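Local atomic coordinates of PDZ domain protein (Parabacteroides distasonis, PDB entry 4L8N), a protein that is of unknown function but binds magnesium and carries PDZ domains, which probably recognise peptides or proteins, beside a DUF4136 domain. Residues F131-F145 against D250-A264. Numbering follows the deposited sequence.
Sequences FKTTVTSDGVDFGNF and DQKDIPGRVLWECEA
D250 OD1, gripped by the backbone N-H groups of K252 and D253, lies 3.2 Å from F145 CE1, the ring and carboxylate planes standing 72° apart. The K252 bond closes an Asx turn and the D253 bond uses the syn lone pair; D250 OD2 is met from opposite faces of its plane by I254 N and by R257 NH2, the latter at 2.8 Å. R257 reaches there on a chain set anti to its backbone N (chi1 173°) and bent at chi3, and its other terminal nitrogen, NH1, crosses to D138 OD2 at 3.1 Å, on the anti side of that carboxylate and in the guanidinium plane. V140 CG1 packs obliquely on the same guanidinium. Over one face of the F145 ring, almost on its centre, sits L259 CD1, 3.8 Å from the centroid in a CH-pi contact; N144 CB lies over the rim of the opposite face. K252 NZ then binds N144 O at 2.8 Å. An asparagine in place of D250 would probably weaken the hold on R257 and leave its guanidinium with D138 as the remaining carboxylate partner here, freer to turn.

Strands 131-135 and 258-264 pair antiparallel within the mixed sheet, and T136 N to L259 O is the last backbone bond before the chains part. F131, T133, V135, W260, C262 and A264 share one face, where W260 takes T133 CG2 against NE1 at 3.4 Å and gives that N-H to T292, and where F131 packs on helix 274-285. The contact thus joins a regular strand pair of the DUF4136 region to the loop between strands 240-250 and 258-268, which ends in a type II turn from I254 to R257; there R257, bridging two carboxylates, probably has its positive charge stabilised and ties the 136-145 loop to that turn.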
ATOM      1  N   PHE A 131      -0.267   7.089   3.536  1.00 50.27           N
ATOM      2  CA  PHE A 131      -1.583   7.577   3.154  1.00 49.28           C
ATOM      3  C   PHE A 131      -1.823   7.326   1.680  1.00 52.13           C
ATOM      4  O   PHE A 131      -1.011   7.744   0.857  1.00 51.88           O
ATOM      5  CB  PHE A 131      -1.728   9.098   3.446  1.00 49.90           C
ATOM      6  CG  PHE A 131      -1.566   9.579   4.873  1.00 50.41           C
ATOM      7  CD1 PHE A 131      -1.768   8.713   5.949  1.00 52.10           C
ATOM      8  CD2 PHE A 131      -1.259  10.914   5.144  1.00 50.38           C
ATOM      9  CE1 PHE A 131      -1.630   9.162   7.269  1.00 52.70           C
ATOM     10  CE2 PHE A 131      -1.133  11.365   6.461  1.00 52.86           C
ATOM     11  CZ  PHE A 131      -1.314  10.487   7.517  1.00 51.58           C
ATOM     12  N   LYS A 132      -2.933   6.677   1.340  1.00 47.61           N
ATOM     13  CA  LYS A 132      -3.335   6.530  -0.049  1.00 47.93           C
ATOM     14  C   LYS A 132      -4.406   7.617  -0.268  1.00 52.35           C
ATOM     15  O   LYS A 132      -5.455   7.595   0.394  1.00 49.68           O
ATOM     16  CB  LYS A 132      -3.823   5.092  -0.379  1.00 50.70           C
ATOM     17  CG  LYS A 132      -4.460   4.912  -1.772  1.00 70.41           C
ATOM     18  CD  LYS A 132      -3.421   4.816  -2.905  1.00 87.29           C
ATOM     19  CE  LYS A 132      -4.065   4.972  -4.266  1.00103.59           C
ATOM     20  NZ  LYS A 132      -4.259   6.400  -4.670  1.00104.89           N
ATOM     21  N   THR A 133      -4.096   8.606  -1.135  1.00 50.54           N
ATOM     22  CA  THR A 133      -5.002   9.731  -1.422  1.00 50.18           C
ATOM     23  C   THR A 133      -5.407   9.618  -2.862  1.00 52.86           C
ATOM     24  O   THR A 133      -4.560   9.648  -3.759  1.00 52.76           O
ATOM     25  CB  THR A 133      -4.367  11.102  -1.047  1.00 50.20           C
ATOM     26  OG1 THR A 133      -3.781  10.952   0.239  1.00 47.02           O
ATOM     27  CG2 THR A 133      -5.395  12.218  -0.950  1.00 45.40           C
ATOM     28  N   THR A 134      -6.722   9.435  -3.064  1.00 48.35           N
ATOM     29  CA  THR A 134      -7.375   9.211  -4.351  1.00 47.19           C
ATOM     30  C   THR A 134      -8.452  10.237  -4.568  1.00 51.23           C
ATOM     31  O   THR A 134      -9.269  10.481  -3.679  1.00 50.51           O
ATOM     32  CB  THR A 134      -7.983   7.808  -4.390  1.00 53.32           C
ATOM     33  OG1 THR A 134      -7.101   6.865  -3.772  1.00 53.88           O
ATOM     34  CG2 THR A 134      -8.343   7.369  -5.803  1.00 51.58           C
ATOM     35  N   VAL A 135      -8.455  10.833  -5.752  1.00 49.85           N
ATOM     36  CA  VAL A 135      -9.437  11.830  -6.129  1.00 51.90           C
ATOM     37  C   VAL A 135     -10.167  11.372  -7.393  1.00 57.78           C
ATOM     38  O   VAL A 135      -9.661  10.505  -8.121  1.00 57.88           O
ATOM     39  CB  VAL A 135      -8.840  13.265  -6.287  1.00 56.35           C
ATOM     40  CG1 VAL A 135      -8.092  13.685  -5.022  1.00 55.65           C
ATOM     41  CG2 VAL A 135      -7.939  13.380  -7.515  1.00 56.40           C
ATOM     42  N   THR A 136     -11.344  11.989  -7.653  1.00 54.09           N
ATOM     43  CA  THR A 136     -12.180  11.772  -8.839  1.00 52.89           C
ATOM     44  C   THR A 136     -11.351  12.092 -10.105  1.00 56.62           C
ATOM     45  O   THR A 136     -10.451  12.941 -10.078  1.00 56.41           O
ATOM     46  CB  THR A 136     -13.495  12.594  -8.748  1.00 54.09           C
ATOM     47  OG1 THR A 136     -14.295  12.337  -9.903  1.00 58.96           O
ATOM     48  CG2 THR A 136     -13.264  14.121  -8.598  1.00 50.26           C
ATOM     49  N   SER A 137     -11.639  11.388 -11.193  1.00 53.98           N
ATOM     50  CA  SER A 137     -10.930  11.595 -12.448  1.00 54.89           C
ATOM     51  C   SER A 137     -11.559  12.768 -13.197  1.00 59.09           C
ATOM     52  O   SER A 137     -10.953  13.280 -14.143  1.00 59.26           O
ATOM     53  CB  SER A 137     -10.913  10.317 -13.285  1.00 60.39           C
ATOM     54  OG  SER A 137     -12.222   9.796 -13.464  1.00 75.79           O
ATOM     55  N   ASP A 138     -12.749  13.235 -12.737  1.00 56.08           N
ATOM     56  CA  ASP A 138     -13.435  14.422 -13.276  1.00 56.47           C
ATOM     57  C   ASP A 138     -12.675  15.658 -12.803  1.00 60.33           C
ATOM     58  O   ASP A 138     -12.293  15.734 -11.633  1.00 57.11           O
ATOM     59  CB  ASP A 138     -14.912  14.469 -12.841  1.00 57.93           C
ATOM     60  CG  ASP A 138     -15.719  13.233 -13.206  1.00 72.45           C
ATOM     61  OD1 ASP A 138     -15.390  12.582 -14.227  1.00 75.69           O
ATOM     62  OD2 ASP A 138     -16.681  12.918 -12.477  1.00 79.72           O
ATOM     63  N   GLY A 139     -12.445  16.591 -13.718  1.00 59.96           N
ATOM     64  CA  GLY A 139     -11.684  17.810 -13.453  1.00 60.60           C
ATOM     65  C   GLY A 139     -12.448  18.934 -12.779  1.00 65.79           C
ATOM     66  O   GLY A 139     -12.197  20.110 -13.076  1.00 68.67           O
ATOM     67  N   VAL A 140     -13.349  18.581 -11.832  1.00 58.59           N
ATOM     68  CA  VAL A 140     -14.166  19.524 -11.095  1.00 57.09           C
ATOM     69  C   VAL A 140     -13.332  20.285 -10.066  1.00 61.79           C
ATOM     70  O   VAL A 140     -12.565  19.684  -9.318  1.00 61.90           O
ATOM     71  CB  VAL A 140     -15.402  18.843 -10.462  1.00 59.50           C
ATOM     72  CG1 VAL A 140     -15.042  17.903  -9.317  1.00 57.26           C
ATOM     73  CG2 VAL A 140     -16.433  19.876 -10.024  1.00 60.62           C
ATOM     74  N   ASP A 141     -13.507  21.616 -10.015  1.00 59.17           N
ATOM     75  CA  ASP A 141     -12.850  22.451  -9.026  1.00 58.13           C
ATOM     76  C   ASP A 141     -13.486  22.217  -7.634  1.00 61.07           C
ATOM     77  O   ASP A 141     -14.701  22.361  -7.467  1.00 61.49           O
ATOM     78  CB  ASP A 141     -12.896  23.935  -9.412  1.00 61.20           C
ATOM     79  CG  ASP A 141     -11.772  24.695  -8.732  1.00 78.04           C
ATOM     80  OD1 ASP A 141     -11.947  25.094  -7.557  1.00 76.22           O
ATOM     81  OD2 ASP A 141     -10.675  24.770  -9.316  1.00 90.59           O
ATOM     82  N   PHE A 142     -12.651  21.837  -6.646  1.00 55.52           N
ATOM     83  CA  PHE A 142     -13.063  21.577  -5.259  1.00 53.80           C
ATOM     84  C   PHE A 142     -13.629  22.838  -4.585  1.00 58.18           C
ATOM     85  O   PHE A 142     -14.365  22.720  -3.611  1.00 58.63           O
ATOM     86  CB  PHE A 142     -11.905  20.975  -4.421  1.00 53.42           C
ATOM     87  CG  PHE A 142     -11.534  19.545  -4.758  1.00 54.29           C
ATOM     88  CD1 PHE A 142     -12.432  18.704  -5.423  1.00 56.68           C
ATOM     89  CD2 PHE A 142     -10.311  19.017  -4.362  1.00 55.63           C
ATOM     90  CE1 PHE A 142     -12.091  17.382  -5.721  1.00 55.72           C
ATOM     91  CE2 PHE A 142      -9.983  17.686  -4.649  1.00 56.84           C
ATOM     92  CZ  PHE A 142     -10.879  16.883  -5.329  1.00 53.96           C
ATOM     93  N   GLY A 143     -13.328  24.010  -5.133  1.00 55.12           N
ATOM     94  CA  GLY A 143     -13.865  25.282  -4.658  1.00 55.87           C
ATOM     95  C   GLY A 143     -15.370  25.434  -4.862  1.00 61.43           C
ATOM     96  O   GLY A 143     -15.971  26.347  -4.300  1.00 61.73           O
ATOM     97  N   ASN A 144     -16.008  24.530  -5.652  1.00 58.25           N
ATOM     98  CA  ASN A 144     -17.455  24.553  -5.889  1.00 58.79           C
ATOM     99  C   ASN A 144     -18.236  24.040  -4.675  1.00 63.39           C
ATOM    100  O   ASN A 144     -19.449  24.219  -4.619  1.00 64.34           O
ATOM    101  CB  ASN A 144     -17.835  23.709  -7.115  1.00 56.90           C
ATOM    102  CG  ASN A 144     -17.258  24.131  -8.454  1.00 82.67           C
ATOM    103  OD1 ASN A 144     -17.128  23.310  -9.365  1.00 82.44           O
ATOM    104  ND2 ASN A 144     -16.931  25.403  -8.637  1.00 71.75           N
ATOM    105  N   PHE A 145     -17.552  23.385  -3.725  1.00 58.70           N
ATOM    106  CA  PHE A 145     -18.160  22.767  -2.553  1.00 57.89           C
ATOM    107  C   PHE A 145     -17.771  23.559  -1.314  1.00 64.25           C
ATOM    108  O   PHE A 145     -16.605  23.588  -0.937  1.00 63.99           O
ATOM    109  CB  PHE A 145     -17.714  21.292  -2.487  1.00 57.71           C
ATOM    110  CG  PHE A 145     -17.919  20.575  -3.808  1.00 58.98           C
ATOM    111  CD1 PHE A 145     -19.165  20.061  -4.156  1.00 62.01           C
ATOM    112  CD2 PHE A 145     -16.881  20.465  -4.728  1.00 60.25           C
ATOM    113  CE1 PHE A 145     -19.362  19.428  -5.389  1.00 62.81           C
ATOM    114  CE2 PHE A 145     -17.088  19.858  -5.977  1.00 63.18           C
ATOM    115  CZ  PHE A 145     -18.327  19.341  -6.295  1.00 61.66           C
ATOM    116  N   ASP A 250     -19.576  14.053  -2.806  1.00 53.22           N
ATOM    117  CA  ASP A 250     -20.334  15.100  -3.496  1.00 53.39           C
ATOM    118  C   ASP A 250     -21.832  14.870  -3.338  1.00 59.99           C
ATOM    119  O   ASP A 250     -22.305  13.750  -3.558  1.00 61.15           O
ATOM    120  CB  ASP A 250     -19.957  15.073  -4.986  1.00 54.59           C
ATOM    121  CG  ASP A 250     -20.643  16.058  -5.920  1.00 61.96           C
ATOM    122  OD1 ASP A 250     -21.380  16.943  -5.425  1.00 62.91           O
ATOM    123  OD2 ASP A 250     -20.429  15.950  -7.155  1.00 62.83           O
ATOM    124  N   GLN A 251     -22.582  15.936  -3.010  1.00 56.75           N
ATOM    125  CA  GLN A 251     -24.034  15.887  -2.872  1.00 57.73           C
ATOM    126  C   GLN A 251     -24.724  16.778  -3.890  1.00 68.41           C
ATOM    127  O   GLN A 251     -25.941  16.670  -4.050  1.00 70.94           O
ATOM    128  CB  GLN A 251     -24.485  16.322  -1.465  1.00 58.63           C
ATOM    129  CG  GLN A 251     -23.903  15.560  -0.284  1.00 53.64           C
ATOM    130  CD  GLN A 251     -24.224  14.100  -0.291  1.00 73.05           C
ATOM    131  OE1 GLN A 251     -23.434  13.278  -0.747  1.00 72.47           O
ATOM    132  NE2 GLN A 251     -25.383  13.751   0.225  1.00 71.31           N
ATOM    133  N   LYS A 252     -23.983  17.679  -4.561  1.00 67.28           N
ATOM    134  CA  LYS A 252     -24.620  18.635  -5.467  1.00 68.95           C
ATOM    135  C   LYS A 252     -24.284  18.479  -6.974  1.00 73.08           C
ATOM    136  O   LYS A 252     -25.219  18.509  -7.758  1.00 74.78           O
ATOM    137  CB  LYS A 252     -24.350  20.087  -5.011  1.00 71.60           C
ATOM    138  CG  LYS A 252     -22.881  20.476  -4.858  1.00 81.78           C
ATOM    139  CD  LYS A 252     -22.704  21.968  -4.598  1.00 92.60           C
ATOM    140  CE  LYS A 252     -22.199  22.742  -5.788  1.00101.49           C
ATOM    141  NZ  LYS A 252     -22.135  24.206  -5.512  1.00107.14           N
ATOM    142  N   ASP A 253     -23.002  18.356  -7.388  1.00 68.28           N
ATOM    143  CA  ASP A 253     -22.629  18.315  -8.811  1.00 68.21           C
ATOM    144  C   ASP A 253     -23.009  16.993  -9.454  1.00 71.82           C
ATOM    145  O   ASP A 253     -23.678  17.027 -10.477  1.00 74.71           O
ATOM    146  CB  ASP A 253     -21.135  18.614  -9.023  1.00 69.65           C
ATOM    147  CG  ASP A 253     -20.790  19.276 -10.340  1.00 87.12           C
ATOM    148  OD1 ASP A 253     -20.954  18.624 -11.398  1.00 89.10           O
ATOM    149  OD2 ASP A 253     -20.324  20.438 -10.314  1.00 99.01           O
ATOM    150  N   ILE A 254     -22.534  15.848  -8.909  1.00 65.02           N
ATOM    151  CA  ILE A 254     -22.832  14.459  -9.326  1.00 63.03           C
ATOM    152  C   ILE A 254     -23.035  13.709  -8.007  1.00 66.63           C
ATOM    153  O   ILE A 254     -22.064  13.211  -7.433  1.00 67.26           O
ATOM    154  CB  ILE A 254     -21.754  13.815 -10.269  1.00 64.29           C
ATOM    155  CG1 ILE A 254     -21.581  14.612 -11.581  1.00 65.84           C
ATOM    156  CG2 ILE A 254     -22.070  12.348 -10.568  1.00 61.88           C
ATOM    157  CD1 ILE A 254     -20.240  14.438 -12.282  1.00 71.81           C
ATOM    158  N   PRO A 255     -24.249  13.753  -7.425  1.00 63.30           N
ATOM    159  CA  PRO A 255     -24.450  13.152  -6.093  1.00 63.17           C
ATOM    160  C   PRO A 255     -23.961  11.709  -5.972  1.00 65.93           C
ATOM    161  O   PRO A 255     -24.211  10.910  -6.862  1.00 67.36           O
ATOM    162  CB  PRO A 255     -25.973  13.233  -5.912  1.00 66.45           C
ATOM    163  CG  PRO A 255     -26.367  14.431  -6.701  1.00 71.03           C
ATOM    164  CD  PRO A 255     -25.489  14.397  -7.913  1.00 66.06           C
ATOM    165  N   GLY A 256     -23.235  11.409  -4.903  1.00 59.99           N
ATOM    166  CA  GLY A 256     -22.723  10.066  -4.643  1.00 58.15           C
ATOM    167  C   GLY A 256     -21.300   9.827  -5.105  1.00 61.49           C
ATOM    168  O   GLY A 256     -20.672   8.856  -4.675  1.00 60.84           O
ATOM    169  N   ARG A 257     -20.788  10.704  -5.997  1.00 58.35           N
ATOM    170  CA  ARG A 257     -19.414  10.674  -6.518  1.00 56.61           C
ATOM    171  C   ARG A 257     -18.446  11.009  -5.402  1.00 58.39           C
ATOM    172  O   ARG A 257     -18.607  12.032  -4.734  1.00 57.23           O
ATOM    173  CB  ARG A 257     -19.263  11.682  -7.686  1.00 57.08           C
ATOM    174  CG  ARG A 257     -17.843  11.880  -8.215  1.00 62.96           C
ATOM    175  CD  ARG A 257     -17.787  12.908  -9.335  1.00 64.87           C
ATOM    176  NE  ARG A 257     -18.192  14.240  -8.879  1.00 58.69           N
ATOM    177  CZ  ARG A 257     -18.022  15.369  -9.562  1.00 67.56           C
ATOM    178  NH1 ARG A 257     -17.464  15.351 -10.764  1.00 57.25           N
ATOM    179  NH2 ARG A 257     -18.420  16.524  -9.052  1.00 52.96           N
ATOM    180  N   VAL A 258     -17.447  10.139  -5.187  1.00 53.82           N
ATOM    181  CA  VAL A 258     -16.409  10.389  -4.195  1.00 51.42           C
ATOM    182  C   VAL A 258     -15.417  11.345  -4.840  1.00 53.74           C
ATOM    183  O   VAL A 258     -14.830  11.027  -5.885  1.00 51.77           O
ATOM    184  CB  VAL A 258     -15.743   9.097  -3.662  1.00 53.52           C
ATOM    185  CG1 VAL A 258     -14.591   9.436  -2.718  1.00 52.06           C
ATOM    186  CG2 VAL A 258     -16.769   8.213  -2.962  1.00 52.95           C
ATOM    187  N   LEU A 259     -15.295  12.549  -4.255  1.00 51.01           N
ATOM    188  CA  LEU A 259     -14.412  13.604  -4.761  1.00 50.20           C
ATOM    189  C   LEU A 259     -12.977  13.360  -4.344  1.00 51.44           C
ATOM    190  O   LEU A 259     -12.057  13.495  -5.150  1.00 50.94           O
ATOM    191  CB  LEU A 259     -14.853  14.992  -4.259  1.00 50.32           C
ATOM    192  CG  LEU A 259     -16.264  15.465  -4.597  1.00 55.64           C
ATOM    193  CD1 LEU A 259     -16.568  16.713  -3.850  1.00 56.19           C
ATOM    194  CD2 LEU A 259     -16.412  15.783  -6.079  1.00 56.95           C
ATOM    195  N   TRP A 260     -12.801  13.004  -3.084  1.00 46.83           N
ATOM    196  CA  TRP A 260     -11.509  12.834  -2.447  1.00 47.50           C
ATOM    197  C   TRP A 260     -11.638  11.807  -1.330  1.00 52.91           C
ATOM    198  O   TRP A 260     -12.633  11.818  -0.567  1.00 51.55           O
ATOM    199  CB  TRP A 260     -11.084  14.213  -1.877  1.00 46.62           C
ATOM    200  CG  TRP A 260      -9.716  14.299  -1.254  1.00 46.22           C
ATOM    201  CD1 TRP A 260      -8.583  14.766  -1.851  1.00 48.90           C
ATOM    202  CD2 TRP A 260      -9.394  14.113   0.129  1.00 44.93           C
ATOM    203  NE1 TRP A 260      -7.557  14.822  -0.943  1.00 47.75           N
ATOM    204  CE2 TRP A 260      -8.021  14.412   0.281  1.00 48.05           C
ATOM    205  CE3 TRP A 260     -10.125  13.700   1.257  1.00 45.72           C
ATOM    206  CZ2 TRP A 260      -7.375  14.345   1.515  1.00 45.84           C
ATOM    207  CZ3 TRP A 260      -9.465  13.571   2.465  1.00 46.29           C
ATOM    208  CH2 TRP A 260      -8.120  13.942   2.596  1.00 46.33           C
ATOM    209  N   GLU A 261     -10.636  10.914  -1.252  1.00 50.11           N
ATOM    210  CA  GLU A 261     -10.561   9.849  -0.265  1.00 50.15           C
ATOM    211  C   GLU A 261      -9.119   9.675   0.144  1.00 52.13           C
ATOM    212  O   GLU A 261      -8.230   9.667  -0.708  1.00 51.84           O
ATOM    213  CB  GLU A 261     -11.159   8.531  -0.830  1.00 52.49           C
ATOM    214  CG  GLU A 261     -11.378   7.424   0.205  1.00 65.82           C
ATOM    215  CD  GLU A 261     -12.071   6.155  -0.268  1.00 82.50           C
ATOM    216  OE1 GLU A 261     -13.211   6.251  -0.771  1.00 70.09           O
ATOM    217  OE2 GLU A 261     -11.509   5.054  -0.072  1.00 77.13           O
ATOM    218  N   CYS A 262      -8.885   9.608   1.455  1.00 48.48           N
ATOM    219  CA  CYS A 262      -7.571   9.392   2.035  1.00 48.63           C
ATOM    220  C   CYS A 262      -7.660   8.245   3.014  1.00 52.10           C
ATOM    221  O   CYS A 262      -8.507   8.252   3.921  1.00 50.53           O
ATOM    222  CB  CYS A 262      -7.006  10.648   2.687  1.00 49.77           C
ATOM    223  SG  CYS A 262      -5.248  10.516   3.123  1.00 54.05           S
ATOM    224  N   GLU A 263      -6.842   7.211   2.755  1.00 49.83           N
ATOM    225  CA  GLU A 263      -6.801   5.978   3.529  1.00 50.36           C
ATOM    226  C   GLU A 263      -5.404   5.738   4.065  1.00 54.19           C
ATOM    227  O   GLU A 263      -4.434   5.722   3.320  1.00 53.65           O
ATOM    228  CB  GLU A 263      -7.254   4.786   2.660  1.00 51.86           C
ATOM    229  CG  GLU A 263      -7.679   3.550   3.430  1.00 56.72           C
ATOM    230  CD  GLU A 263      -7.963   2.338   2.569  1.00 74.91           C
ATOM    231  OE1 GLU A 263      -8.959   2.352   1.810  1.00 70.61           O
ATOM    232  OE2 GLU A 263      -7.206   1.350   2.686  1.00 79.85           O
ATOM    233  N   ALA A 264      -5.315   5.590   5.367  1.00 53.17           N
ATOM    234  CA  ALA A 264      -4.078   5.263   6.069  1.00 54.42           C
ATOM    235  C   ALA A 264      -4.105   3.783   6.439  1.00 57.69           C
ATOM    236  O   ALA A 264      -5.103   3.294   7.010  1.00 55.95           O
ATOM    237  CB  ALA A 264      -3.924   6.125   7.314  1.00 55.11           C
TER